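PDB 6ABY: citrate synthase, which probably catalyses the condensation of acetyl-CoA with oxaloacetate and water to give citrate and CoA in the tricarboxylic acid cycle. Local coordinates for residues T18-E23 with H253-T258; G25-R30 with D260-I265; L175-E180 with A329-I334; N182-A187 with S207-P212. All coordinates share one frame; numbering follows the deposited sequence.

How the interactions relate
All four contacts touch oxaloacetate, and each brings a different part of the chain to it. Interactions 2, 3 and 4 are buried. Interaction 1 is only partly so, with E23 and K257 exposed. Interactions 1 and 2 share one antiparallel sheet: strands 18-21 and 26-29 are neighbours, and each meets part of the 253-265 region. Interaction 3 lies nearest the chain centre and sets a loop against helix 324-343. Interaction 4 is helix on helix, with small apolar groups meeting near the second subunit. Their polar groups differ: a loop histidine in 1, an arginine at a helix start in 2, one within a helix plus a weak H179 bond in 3, and an N-cap asparagine in 4.

Interaction 1 (T18-E23 with H253-T258); sequences TYIDGE and HRIYKT. With OAA (oxaloacetate ion), chain F.
The carbonyl oxygen of G22 accepts from the backbone of K257: K257 N lies 3.1 Å from G22 O, with an N-H...O angle of 169°. This bond ties the turn after strand 18-21 to the loop that leads into helix 261-269. Beside it, G22 CA comes within 3.4 Å of I255 O in a CA-H...O contact. A CB on G22 would run into I255 O, so the turn can pass this close because it has no side chain there. I20 fills the next place. Its CG2 branch is anti to the backbone N (chi1 -50°, measured to CG1) and points at the 253-258 loop, lying 3.4 Å from Y256 CE1 and 3.7 Å from I255 CG2. The side chains of I20 and Y256 cross at about a right angle. At the outer end, E23 and K257 are less tightly paired: E23 OE1 is 4.4 Å from K257 NZ, too far for a salt bridge. Y256 CD2 lies over the centre of the H253 ring, 3.8 Å above its plane. The hydroxyl of Y256 is bonded to H179. H253 ND1 accepts from I255 N in the ring plane, 3.0 Å apart, and H253 NE2 donates to the keto oxygen O3 of OAA at 3.1 Å. H253 is thus fixed at both nitrogens, consistent with its predicted active-site place and, as in related citrate synthases, with polarising the keto group.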
loop_
_atom_site.group_PDB
_atom_site.type_symbol
_atom_site.label_atom_id
_atom_site.label_comp_id
_atom_site.label_asym_id
_atom_site.label_seq_id
_atom_site.Cartn_x
_atom_site.Cartn_y
_atom_site.Cartn_z
ATOM N N THR B 18 9.905 19.595 3.528
ATOM C CA THR B 18 9.559 19.855 4.936
ATOM C C THR B 18 10.811 19.732 5.759
ATOM O O THR B 18 11.564 18.769 5.554
ATOM C CB THR B 18 8.471 18.905 5.454
ATOM O OG1 THR B 18 7.276 19.158 4.737
ATOM C CG2 THR B 18 8.128 19.144 6.903
ATOM N N TYR B 19 10.948 20.612 6.740
ATOM C CA TYR B 19 12.059 20.568 7.702
ATOM C C TYR B 19 11.460 20.585 9.091
ATOM O O TYR B 19 10.692 21.566 9.450
ATOM C CB TYR B 19 13.086 21.683 7.449
ATOM C CG TYR B 19 14.201 21.603 8.463
ATOM C CD1 TYR B 19 15.038 20.495 8.501
ATOM C CD2 TYR B 19 14.335 22.547 9.463
ATOM C CE1 TYR B 19 16.004 20.350 9.481
ATOM C CE2 TYR B 19 15.317 22.436 10.432
ATOM C CZ TYR B 19 16.152 21.334 10.444
ATOM O OH TYR B 19 17.105 21.215 11.412
ATOM N N ILE B 20 11.794 19.545 9.862
ATOM C CA ILE B 20 11.411 19.463 11.292
ATOM C C ILE B 20 12.627 19.802 12.151
ATOM O O ILE B 20 13.653 19.163 12.015
ATOM C CB ILE B 20 10.823 18.097 11.675
ATOM C CG1 ILE B 20 9.708 17.627 10.731
ATOM C CG2 ILE B 20 10.348 18.157 13.120
ATOM C CD1 ILE B 20 9.398 16.146 10.890
ATOM N N ASP B 21 12.468 20.761 13.047
ATOM C CA ASP B 21 13.466 21.095 14.082
ATOM C C ASP B 21 12.906 20.568 15.393
ATOM O O ASP B 21 12.143 21.294 16.051
ATOM C CB ASP B 21 13.733 22.596 14.047
ATOM C CG ASP B 21 14.898 23.048 14.894
ATOM O OD1 ASP B 21 15.286 22.283 15.804
ATOM O OD2 ASP B 21 15.393 24.171 14.638
ATOM N N GLY B 22 13.273 19.338 15.759
ATOM C CA GLY B 22 12.779 18.683 16.982
ATOM C C GLY B 22 13.271 19.390 18.223
ATOM O O GLY B 22 12.497 19.470 19.213
ATOM N N GLU B 23 14.478 19.956 18.149
ATOM C CA GLU B 23 15.136 20.641 19.290
ATOM C C GLU B 23 14.222 21.808 19.707
ATOM O O GLU B 23 13.689 21.763 20.821
ATOM C CB GLU B 23 16.562 21.026 18.881
ATOM C CG GLU B 23 17.449 21.484 20.029
ATOM C CD GLU B 23 17.968 20.410 20.984
ATOM O OE1 GLU B 23 18.065 19.215 20.584
ATOM O OE2 GLU B 23 18.277 20.773 22.142
ATOM N N HIS B 253 6.372 12.107 21.035
ATOM C CA HIS B 253 6.696 12.207 19.586
ATOM C C HIS B 253 8.125 11.697 19.360
ATOM O O HIS B 253 9.016 11.943 20.211
ATOM C CB HIS B 253 6.511 13.651 19.062
ATOM C CG HIS B 253 6.358 13.753 17.574
ATOM N ND1 HIS B 253 7.447 13.741 16.707
ATOM C CD2 HIS B 253 5.256 13.870 16.793
ATOM C CE1 HIS B 253 7.020 13.833 15.462
ATOM N NE2 HIS B 253 5.674 13.905 15.488
ATOM N N ARG B 254 8.345 11.054 18.217
ATOM C CA ARG B 254 9.658 10.463 17.844
ATOM C C ARG B 254 10.660 11.606 17.588
ATOM O O ARG B 254 11.869 11.360 17.786
ATOM C CB ARG B 254 9.477 9.490 16.669
ATOM C CG ARG B 254 8.105 8.815 16.628
ATOM C CD ARG B 254 8.052 7.372 16.152
ATOM N NE ARG B 254 6.726 7.005 15.656
ATOM C CZ ARG B 254 5.656 6.730 16.404
ATOM N NH1 ARG B 254 5.707 6.782 17.724
ATOM N N ILE B 255 10.200 12.826 17.245
ATOM C CA ILE B 255 11.105 13.963 16.859
ATOM C C ILE B 255 11.035 15.148 17.843
ATOM O O ILE B 255 12.125 15.594 18.278
ATOM C CB ILE B 255 10.886 14.431 15.405
ATOM C CG1 ILE B 255 10.885 13.274 14.393
ATOM C CG2 ILE B 255 11.937 15.480 15.050
ATOM C CD1 ILE B 255 12.234 12.590 14.201
ATOM N N TYR B 256 9.860 15.715 18.141
ATOM C CA TYR B 256 9.769 16.932 19.001
ATOM C C TYR B 256 10.163 16.561 20.441
ATOM O O TYR B 256 9.530 15.656 21.012
ATOM C CB TYR B 256 8.395 17.620 18.938
ATOM C CG TYR B 256 8.035 18.129 17.568
ATOM C CD1 TYR B 256 8.778 19.120 16.939
ATOM C CD2 TYR B 256 6.990 17.563 16.864
ATOM C CE1 TYR B 256 8.478 19.553 15.653
ATOM C CE2 TYR B 256 6.643 18.016 15.599
ATOM C CZ TYR B 256 7.402 18.994 14.982
ATOM O OH TYR B 256 7.055 19.357 13.716
ATOM N N LYS B 257 11.196 17.233 20.962
ATOM C CA LYS B 257 11.675 17.141 22.365
ATOM C C LYS B 257 10.947 18.220 23.174
ATOM O O LYS B 257 11.327 18.472 24.340
ATOM C CB LYS B 257 13.190 17.355 22.443
ATOM C CG LYS B 257 14.027 16.507 21.501
ATOM C CD LYS B 257 15.368 17.147 21.185
ATOM C CE LYS B 257 16.184 16.389 20.155
ATOM N NZ LYS B 257 16.561 15.037 20.638
ATOM N N THR B 258 9.940 18.842 22.558
ATOM C CA THR B 258 9.182 19.979 23.126
ATOM C C THR B 258 7.737 19.933 22.606
ATOM O O THR B 258 7.368 18.990 21.879
ATOM C CB THR B 258 9.904 21.295 22.831
ATOM O OG1 THR B 258 9.361 22.240 23.747
ATOM C CG2 THR B 258 9.742 21.787 21.411
HETATM O O1 OAA F . 6.231 10.748 13.312
HETATM O O2 OAA F . 5.849 11.870 11.398
HETATM O O4 OAA F . 2.448 12.018 10.529
HETATM O O5 OAA F . 2.307 13.972 11.394
HETATM O O3 OAA F . 3.490 13.100 13.496
HETATM C C1 OAA F . 5.466 11.226 12.418
HETATM C C2 OAA F . 3.973 11.032 12.593
HETATM C C3 OAA F . 3.324 12.368 12.532
HETATM C C4 OAA F . 2.662 12.793 11.458
#

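Interaction 2 (G25-R30 with D260-I265); sequences GRLYYR and DPRAKI. With OAA (oxaloacetate ion), chain F.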
loop_
_atom_site.group_PDB
_atom_site.type_symbol
_atom_site.label_atom_id
_atom_site.label_comp_id
_atom_site.label_asym_id
_atom_site.label_seq_id
_atom_site.Cartn_x
_atom_site.Cartn_y
_atom_site.Cartn_z
ATOM N N GLY B 25 11.277 22.853 18.274
ATOM C CA GLY B 25 9.834 22.699 18.028
ATOM C C GLY B 25 9.410 23.610 16.897
ATOM O O GLY B 25 8.497 24.395 17.066
ATOM N N ARG B 26 10.095 23.513 15.776
ATOM C CA ARG B 26 9.816 24.369 14.606
ATOM C C ARG B 26 9.570 23.435 13.437
ATOM O O ARG B 26 10.215 22.371 13.394
ATOM C CB ARG B 26 10.995 25.302 14.319
ATOM C CG ARG B 26 11.108 26.428 15.330
ATOM C CD ARG B 26 12.435 27.146 15.205
ATOM N NE ARG B 26 12.397 28.366 16.003
ATOM C CZ ARG B 26 13.419 29.200 16.173
ATOM N NH1 ARG B 26 14.591 28.963 15.602
ATOM N NH2 ARG B 26 13.253 30.271 16.921
ATOM N N LEU B 27 8.744 23.883 12.501
ATOM C CA LEU B 27 8.336 23.106 11.320
ATOM C C LEU B 27 8.306 24.083 10.164
ATOM O O LEU B 27 7.737 25.152 10.360
ATOM C CB LEU B 27 6.964 22.481 11.588
ATOM C CG LEU B 27 6.304 21.829 10.368
ATOM C CD1 LEU B 27 7.110 20.614 9.889
ATOM C CD2 LEU B 27 4.875 21.439 10.701
ATOM N N TYR B 28 8.849 23.697 9.009
ATOM C CA TYR B 28 8.894 24.551 7.807
ATOM C C TYR B 28 8.368 23.748 6.612
ATOM O O TYR B 28 8.801 22.586 6.451
ATOM C CB TYR B 28 10.322 25.050 7.564
ATOM C CG TYR B 28 10.912 25.809 8.724
ATOM C CD1 TYR B 28 10.795 27.192 8.797
ATOM C CD2 TYR B 28 11.561 25.152 9.752
ATOM C CE1 TYR B 28 11.296 27.896 9.880
ATOM C CE2 TYR B 28 12.068 25.842 10.847
ATOM C CZ TYR B 28 11.956 27.219 10.893
ATOM O OH TYR B 28 12.444 27.905 11.961
ATOM N N TYR B 29 7.532 24.384 5.791
ATOM C CA TYR B 29 7.123 23.932 4.448
ATOM C C TYR B 29 7.861 24.806 3.442
ATOM O O TYR B 29 7.583 26.020 3.387
ATOM C CB TYR B 29 5.617 24.027 4.212
ATOM C CG TYR B 29 4.717 23.184 5.080
ATOM C CD1 TYR B 29 5.145 22.028 5.708
ATOM C CD2 TYR B 29 3.369 23.468 5.145
ATOM C CE1 TYR B 29 4.268 21.241 6.450
ATOM C CE2 TYR B 29 2.483 22.707 5.896
ATOM C CZ TYR B 29 2.937 21.585 6.560
ATOM O OH TYR B 29 2.066 20.827 7.302
ATOM N N ARG B 30 8.776 24.190 2.696
ATOM C CA ARG B 30 9.624 24.832 1.663
ATOM C C ARG B 30 10.299 26.094 2.219
ATOM O O ARG B 30 10.402 27.090 1.502
ATOM C CB ARG B 30 8.760 25.036 0.431
ATOM C CG ARG B 30 8.484 23.699 -0.238
ATOM C CD ARG B 30 8.269 23.828 -1.696
ATOM N NE ARG B 30 7.729 22.611 -2.288
ATOM C CZ ARG B 30 8.458 21.610 -2.783
ATOM N NH1 ARG B 30 9.783 21.640 -2.758
ATOM N NH2 ARG B 30 7.844 20.606 -3.370
ATOM N N ASP B 260 4.817 20.178 20.374
ATOM C CA ASP B 260 4.676 20.064 18.901
ATOM C C ASP B 260 4.166 21.429 18.424
ATOM O O ASP B 260 3.155 21.898 18.935
ATOM C CB ASP B 260 3.750 18.880 18.592
ATOM C CG ASP B 260 3.482 18.558 17.134
ATOM O OD1 ASP B 260 3.592 19.471 16.264
ATOM O OD2 ASP B 260 3.073 17.413 16.886
ATOM N N PRO B 261 4.823 22.113 17.451
ATOM C CA PRO B 261 4.374 23.444 17.013
ATOM C C PRO B 261 2.945 23.389 16.462
ATOM O O PRO B 261 2.187 24.332 16.648
ATOM C CB PRO B 261 5.398 23.849 15.939
ATOM C CG PRO B 261 5.961 22.525 15.428
ATOM C CD PRO B 261 5.925 21.598 16.634
ATOM N N ARG B 262 2.550 22.239 15.915
ATOM C CA ARG B 262 1.176 22.009 15.424
ATOM C C ARG B 262 0.210 21.977 16.604
ATOM O O ARG B 262 -0.885 22.510 16.416
ATOM C CB ARG B 262 1.088 20.745 14.563
ATOM C CG ARG B 262 2.056 20.741 13.391
ATOM C CD ARG B 262 2.164 19.363 12.773
ATOM N NE ARG B 262 2.671 18.391 13.739
ATOM C CZ ARG B 262 2.747 17.079 13.502
ATOM N NH1 ARG B 262 3.233 16.282 14.440
ATOM N NH2 ARG B 262 2.415 16.596 12.306
ATOM N N ALA B 263 0.574 21.353 17.738
ATOM C CA ALA B 263 -0.296 21.294 18.948
ATOM C C ALA B 263 -0.487 22.714 19.498
ATOM O O ALA B 263 -1.591 23.069 19.904
ATOM C CB ALA B 263 0.293 20.382 19.986
ATOM N N LYS B 264 0.572 23.503 19.455
ATOM C CA LYS B 264 0.604 24.879 19.984
ATOM C C LYS B 264 -0.394 25.724 19.182
ATOM O O LYS B 264 -1.214 26.476 19.773
ATOM C CB LYS B 264 2.046 25.385 19.867
ATOM C CG LYS B 264 2.352 26.597 20.729
ATOM C CD LYS B 264 3.661 27.281 20.402
ATOM C CE LYS B 264 4.839 26.737 21.184
ATOM N NZ LYS B 264 6.017 27.634 21.074
ATOM N N ILE B 265 -0.332 25.600 17.866
ATOM C CA ILE B 265 -1.183 26.393 16.939
ATOM C C ILE B 265 -2.634 25.927 17.081
ATOM O O ILE B 265 -3.511 26.796 17.311
ATOM C CB ILE B 265 -0.630 26.323 15.513
ATOM C CG1 ILE B 265 0.726 27.029 15.444
ATOM C CG2 ILE B 265 -1.666 26.886 14.552
ATOM C CD1 ILE B 265 1.592 26.675 14.227
HETATM O O1 OAA F . 6.231 10.748 13.312
HETATM O O2 OAA F . 5.849 11.870 11.398
HETATM O O4 OAA F . 2.448 12.018 10.529
HETATM O O5 OAA F . 2.307 13.972 11.394
HETATM O O3 OAA F . 3.490 13.100 13.496
HETATM C C1 OAA F . 5.466 11.226 12.418
HETATM C C2 OAA F . 3.973 11.032 12.593
HETATM C C3 OAA F . 3.324 12.368 12.532
HETATM C C4 OAA F . 2.662 12.793 11.458
#
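R262 and L27 meet where the first turn of helix 261-269 packs on strand 26-29 of the antiparallel sheet. The helix is N-capped by D260, and its short segment runs at 93° to the strand. From CB, the chain of R262 crosses L27 at a slant: R262 CG and R262 CD are each 4.0 Å from L27 CD2. It then bends at the CG-CD bond (chi3 -61°), which turns the guanidinium back to D260 and on to the ligand. NE donates to D260 OD1 at 2.9 Å, almost straight at 176° and on the syn lone pair. NH1 reaches D260 OD2 at 2.7 Å, so the salt bridge is side-on, with one nitrogen to each oxygen. NH1 also makes a weak bond to O3 of OAA, and NH2 donates to O5 of OAA at 2.8 Å. D260 therefore fixes the rotation of the group that binds oxaloacetate. With a leucine in place of R262, the carboxylate of D260 would probably be left without its charge partner, and O5 of OAA would lose a donor. On the strand side, L27 CB rests 4.0 Å from P261 CG. G25 is in a G1 beta bulge with R26 opposite D21, and its carbonyl lies against the proline ring, with P261 CB 3.3 Å from G25 O. D260 OD1 takes a second donor, R262 N, at 3.0 Å from above the carboxylate plane.

Interaction 3 (L175-E180 with A329-I334); sequences LHMDHE and ASARVI. With OAA (oxaloacetate ion), chain F.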
loop_
_atom_site.group_PDB
_atom_site.type_symbol
_atom_site.label_atom_id
_atom_site.label_comp_id
_atom_site.label_asym_id
_atom_site.label_seq_id
_atom_site.Cartn_x
_atom_site.Cartn_y
_atom_site.Cartn_z
ATOM N N LEU B 175 -1.935 22.298 8.987
ATOM C CA LEU B 175 -1.012 21.710 9.986
ATOM C C LEU B 175 -0.725 20.234 9.683
ATOM O O LEU B 175 0.294 19.766 10.213
ATOM C CB LEU B 175 -1.594 21.853 11.387
ATOM C CG LEU B 175 -1.660 23.281 11.923
ATOM C CD1 LEU B 175 -2.285 23.298 13.293
ATOM C CD2 LEU B 175 -0.308 23.966 11.923
ATOM N N HIS B 176 -1.595 19.526 8.935
ATOM C CA HIS B 176 -1.470 18.068 8.688
ATOM C C HIS B 176 -0.958 17.785 7.268
ATOM O O HIS B 176 -0.789 16.614 6.929
ATOM C CB HIS B 176 -2.793 17.354 8.959
ATOM C CG HIS B 176 -3.195 17.314 10.390
ATOM N ND1 HIS B 176 -3.872 18.354 10.992
ATOM C CD2 HIS B 176 -3.079 16.343 11.320
ATOM C CE1 HIS B 176 -4.113 18.038 12.250
ATOM N NE2 HIS B 176 -3.627 16.815 12.480
ATOM N N MET B 177 -0.654 18.807 6.470
ATOM C CA MET B 177 -0.333 18.587 5.047
ATOM C C MET B 177 0.946 17.760 4.869
ATOM O O MET B 177 0.972 16.931 3.905
ATOM C CB MET B 177 -0.233 19.903 4.275
ATOM C CG MET B 177 -1.582 20.415 3.910
ATOM S SD MET B 177 -1.543 21.998 3.025
ATOM C CE MET B 177 -3.277 22.354 2.901
ATOM N N ASP B 178 2.002 18.024 5.643
ATOM C CA ASP B 178 3.248 17.225 5.511
ATOM C C ASP B 178 3.966 17.175 6.844
ATOM O O ASP B 178 3.893 18.149 7.668
ATOM C CB ASP B 178 4.230 17.683 4.410
ATOM C CG ASP B 178 5.216 16.558 4.056
ATOM O OD1 ASP B 178 4.712 15.429 3.721
ATOM O OD2 ASP B 178 6.467 16.741 4.204
ATOM N N HIS B 179 4.678 16.075 7.044
ATOM C CA HIS B 179 5.613 15.981 8.181
ATOM C C HIS B 179 6.829 15.129 7.806
ATOM O O HIS B 179 7.255 14.349 8.636
ATOM C CB HIS B 179 4.834 15.520 9.405
ATOM C CG HIS B 179 5.365 16.109 10.656
ATOM N ND1 HIS B 179 5.788 15.320 11.729
ATOM C CD2 HIS B 179 5.579 17.395 11.005
ATOM C CE1 HIS B 179 6.201 16.117 12.703
ATOM N NE2 HIS B 179 6.002 17.395 12.311
ATOM N N GLU B 180 7.382 15.355 6.619
ATOM C CA GLU B 180 8.677 14.786 6.166
ATOM C C GLU B 180 8.469 13.264 6.111
ATOM O O GLU B 180 7.382 12.798 5.570
ATOM C CB GLU B 180 9.806 15.337 7.064
ATOM C CG GLU B 180 11.155 15.490 6.358
ATOM C CD GLU B 180 12.306 16.133 7.153
ATOM O OE1 GLU B 180 12.035 16.820 8.187
ATOM O OE2 GLU B 180 13.492 15.977 6.734
ATOM N N ALA B 329 -5.897 12.174 6.335
ATOM C CA ALA B 329 -5.489 11.782 4.971
ATOM C C ALA B 329 -5.864 12.900 3.980
ATOM O O ALA B 329 -5.108 13.111 2.996
ATOM C CB ALA B 329 -6.083 10.457 4.591
ATOM N N SER B 330 -6.985 13.611 4.177
ATOM C CA SER B 330 -7.440 14.650 3.212
ATOM C C SER B 330 -6.369 15.756 3.072
ATOM O O SER B 330 -6.286 16.362 1.999
ATOM C CB SER B 330 -8.784 15.244 3.591
ATOM O OG SER B 330 -8.700 16.099 4.730
ATOM N N ALA B 331 -5.627 16.040 4.137
ATOM C CA ALA B 331 -4.505 17.003 4.186
ATOM C C ALA B 331 -3.200 16.346 3.768
ATOM O O ALA B 331 -2.490 16.934 2.905
ATOM C CB ALA B 331 -4.347 17.559 5.558
ATOM N N ARG B 332 -2.878 15.198 4.361
ATOM C CA ARG B 332 -1.540 14.591 4.184
ATOM C C ARG B 332 -1.330 14.118 2.739
ATOM O O ARG B 332 -0.155 13.962 2.343
ATOM C CB ARG B 332 -1.333 13.448 5.180
ATOM C CG ARG B 332 0.073 12.857 5.152
ATOM C CD ARG B 332 1.194 13.886 5.348
ATOM N NE ARG B 332 1.098 14.604 6.619
ATOM C CZ ARG B 332 1.498 14.115 7.793
ATOM N NH1 ARG B 332 1.995 12.890 7.888
ATOM N NH2 ARG B 332 1.326 14.820 8.888
ATOM N N VAL B 333 -2.396 13.846 1.990
ATOM C CA VAL B 333 -2.307 13.443 0.553
ATOM C C VAL B 333 -1.469 14.462 -0.240
ATOM O O VAL B 333 -0.786 14.064 -1.199
ATOM C CB VAL B 333 -3.683 13.223 -0.093
ATOM C CG1 VAL B 333 -4.537 14.494 -0.185
ATOM C CG2 VAL B 333 -3.535 12.616 -1.465
ATOM N N ILE B 334 -1.539 15.746 0.123
ATOM C CA ILE B 334 -0.739 16.808 -0.536
ATOM C C ILE B 334 0.740 16.526 -0.286
ATOM O O ILE B 334 1.490 16.499 -1.260
ATOM C CB ILE B 334 -1.145 18.195 -0.006
ATOM C CG1 ILE B 334 -2.612 18.449 -0.355
ATOM C CG2 ILE B 334 -0.196 19.238 -0.585
ATOM C CD1 ILE B 334 -3.264 19.539 0.436
HETATM O O1 OAA F . 6.231 10.748 13.312
HETATM O O2 OAA F . 5.849 11.870 11.398
HETATM O O4 OAA F . 2.448 12.018 10.529
HETATM O O5 OAA F . 2.307 13.972 11.394
HETATM O O3 OAA F . 3.490 13.100 13.496
HETATM C C1 OAA F . 5.466 11.226 12.418
HETATM C C2 OAA F . 3.973 11.032 12.593
HETATM C C3 OAA F . 3.324 12.368 12.532
HETATM C C4 OAA F . 2.662 12.793 11.458
HETATM O O HOH W 1 1.950 17.792 9.513
#
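M177 and I334 pack closely where the loop after helix 163-174, which holds an Asx turn at D178, meets helix 324-343. M177 CE is 3.7 Å from I334 CD1, and H176 CB is 3.7 Å from A331 CB. This side is carried by apolar groups. The other side is polar and holds a water and the ligand. There R332 bends at chi2 (54°) and chi3 (59°), which brings its guanidinium against the 175-180 loop. NE donates to H176 O at 2.8 Å, from above the carbonyl plane. The backbone N of H179 lies over the centre of one guanidinium face. O4 of OAA lies at the edge, 2.8 Å from R332 NH1; R332 NH2 donates to O5 of OAA at 2.8 Å, a forked grip on one carboxylate. Were R332 a methionine, O4 of OAA is likely to lose its NH1 donor and H176 O its bond from NE. The water bridges L175 O and D178 O, and R332 NH2 reaches it weakly at 3.1 Å.

Interaction 4 (N182-A187 with S207-P212); sequences NASTMA and SALKGP. With OAA (oxaloacetate ion), chain F.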
loop_
_atom_site.group_PDB
_atom_site.type_symbol
_atom_site.label_atom_id
_atom_site.label_comp_id
_atom_site.label_asym_id
_atom_site.label_seq_id
_atom_site.Cartn_x
_atom_site.Cartn_y
_atom_site.Cartn_z
ATOM N N ASN B 182 8.001 9.302 7.429
ATOM C CA ASN B 182 7.276 8.475 8.425
ATOM C C ASN B 182 6.713 7.261 7.680
ATOM O O ASN B 182 6.908 7.173 6.447
ATOM C CB ASN B 182 6.171 9.265 9.140
ATOM C CG ASN B 182 5.249 9.986 8.178
ATOM O OD1 ASN B 182 4.771 9.416 7.206
ATOM N ND2 ASN B 182 4.999 11.260 8.438
ATOM N N ALA B 183 6.050 6.339 8.370
ATOM C CA ALA B 183 5.611 5.063 7.744
ATOM C C ALA B 183 4.744 5.367 6.524
ATOM O O ALA B 183 4.892 4.634 5.513
ATOM C CB ALA B 183 4.904 4.167 8.745
ATOM N N SER B 184 3.852 6.385 6.566
ATOM C CA SER B 184 2.881 6.546 5.463
ATOM C C SER B 184 3.588 7.144 4.246
ATOM O O SER B 184 3.293 6.695 3.112
ATOM C CB SER B 184 1.602 7.316 5.828
ATOM O OG SER B 184 1.896 8.518 6.496
ATOM N N THR B 185 4.516 8.068 4.443
ATOM C CA THR B 185 5.279 8.635 3.289
ATOM C C THR B 185 6.141 7.524 2.684
ATOM O O THR B 185 6.239 7.421 1.447
ATOM C CB THR B 185 6.129 9.840 3.701
ATOM O OG1 THR B 185 5.314 10.727 4.472
ATOM C CG2 THR B 185 6.695 10.565 2.494
ATOM N N MET B 186 6.725 6.700 3.535
ATOM C CA MET B 186 7.605 5.601 3.087
ATOM C C MET B 186 6.774 4.633 2.229
ATOM O O MET B 186 7.226 4.312 1.107
ATOM C CB MET B 186 8.286 4.938 4.287
ATOM C CG MET B 186 9.231 3.818 3.921
ATOM S SD MET B 186 10.538 4.387 2.829
ATOM C CE MET B 186 11.530 2.895 2.953
ATOM N N ALA B 187 5.561 4.250 2.656
ATOM C CA ALA B 187 4.660 3.379 1.856
ATOM C C ALA B 187 4.372 3.968 0.466
ATOM O O ALA B 187 4.446 3.198 -0.512
ATOM C CB ALA B 187 3.374 3.072 2.602
ATOM N N SER B 207 -3.378 2.980 3.539
ATOM C CA SER B 207 -3.216 1.663 4.223
ATOM C C SER B 207 -2.300 1.810 5.438
ATOM O O SER B 207 -2.584 1.222 6.489
ATOM C CB SER B 207 -2.714 0.613 3.262
ATOM O OG SER B 207 -3.582 0.506 2.145
ATOM N N ALA B 208 -1.186 2.537 5.315
ATOM C CA ALA B 208 -0.235 2.701 6.434
ATOM C C ALA B 208 -0.819 3.648 7.481
ATOM O O ALA B 208 -0.656 3.354 8.669
ATOM C CB ALA B 208 1.116 3.188 5.973
ATOM N N LEU B 209 -1.411 4.755 7.057
ATOM C CA LEU B 209 -1.903 5.820 8.000
ATOM C C LEU B 209 -2.973 5.247 8.940
ATOM O O LEU B 209 -3.092 5.721 10.062
ATOM C CB LEU B 209 -2.452 6.991 7.181
ATOM C CG LEU B 209 -2.840 8.241 7.991
ATOM C CD1 LEU B 209 -1.683 8.797 8.786
ATOM C CD2 LEU B 209 -3.381 9.314 7.092
ATOM N N LYS B 210 -3.696 4.229 8.497
ATOM C CA LYS B 210 -4.809 3.613 9.247
ATOM C C LYS B 210 -4.276 2.967 10.523
ATOM O O LYS B 210 -5.048 2.842 11.480
ATOM C CB LYS B 210 -5.476 2.552 8.368
ATOM C CG LYS B 210 -6.505 1.720 9.101
ATOM C CD LYS B 210 -7.216 0.717 8.256
ATOM C CE LYS B 210 -8.201 -0.008 9.136
ATOM N NZ LYS B 210 -8.613 -1.283 8.535
ATOM N N GLY B 211 -3.022 2.521 10.534
ATOM C CA GLY B 211 -2.509 1.704 11.648
ATOM C C GLY B 211 -2.394 2.539 12.918
ATOM O O GLY B 211 -2.032 3.709 12.848
ATOM N N PRO B 212 -2.698 1.983 14.111
ATOM C CA PRO B 212 -2.657 2.768 15.349
ATOM C C PRO B 212 -1.267 3.286 15.740
ATOM O O PRO B 212 -1.208 4.263 16.410
ATOM C CB PRO B 212 -3.184 1.792 16.420
ATOM C CG PRO B 212 -2.964 0.417 15.811
ATOM C CD PRO B 212 -3.190 0.618 14.324
HETATM O O1 OAA F . 6.231 10.748 13.312
HETATM O O2 OAA F . 5.849 11.870 11.398
HETATM O O4 OAA F . 2.448 12.018 10.529
HETATM O O5 OAA F . 2.307 13.972 11.394
HETATM O O3 OAA F . 3.490 13.100 13.496
HETATM C C1 OAA F . 5.466 11.226 12.418
HETATM C C2 OAA F . 3.973 11.032 12.593
HETATM C C3 OAA F . 3.324 12.368 12.532
HETATM C C4 OAA F . 2.662 12.793 11.458
#
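The carboxamide of N182, N-cap of helix 183-193, is the flat group next to the S184-A208 contact; one end of it faces the ligand and the other the helix start. N182 ND2 donates to O2 of OAA at 3.1 Å, with an angle of 154° at the hydrogen. N182 OD1 takes T185 N at 3.1 Å, nearly along the C=O axis, and takes S184 N weakly. CG of N182 sits between the backbone N and the carbonyl carbon (chi1 51°), which folds the amide back over the first turn. These bonds hold the amide in place, and the helix start is likely to favour the bound carboxylate. Helix 183-193 then packs on the end of helix 198-209 through small groups. A208 CB fits between residues one turn apart: it is 3.8 Å from S184 CA and 4.1 Å from A187 CB. S184 turns its hydroxyl to H214. The second subunit lies close by: T194 of that subunit bonds A208 O, and its D197 forms a salt bridge with K210. L209 lies next to the serine, with L209 CD1 4.3 Å from S184 OG.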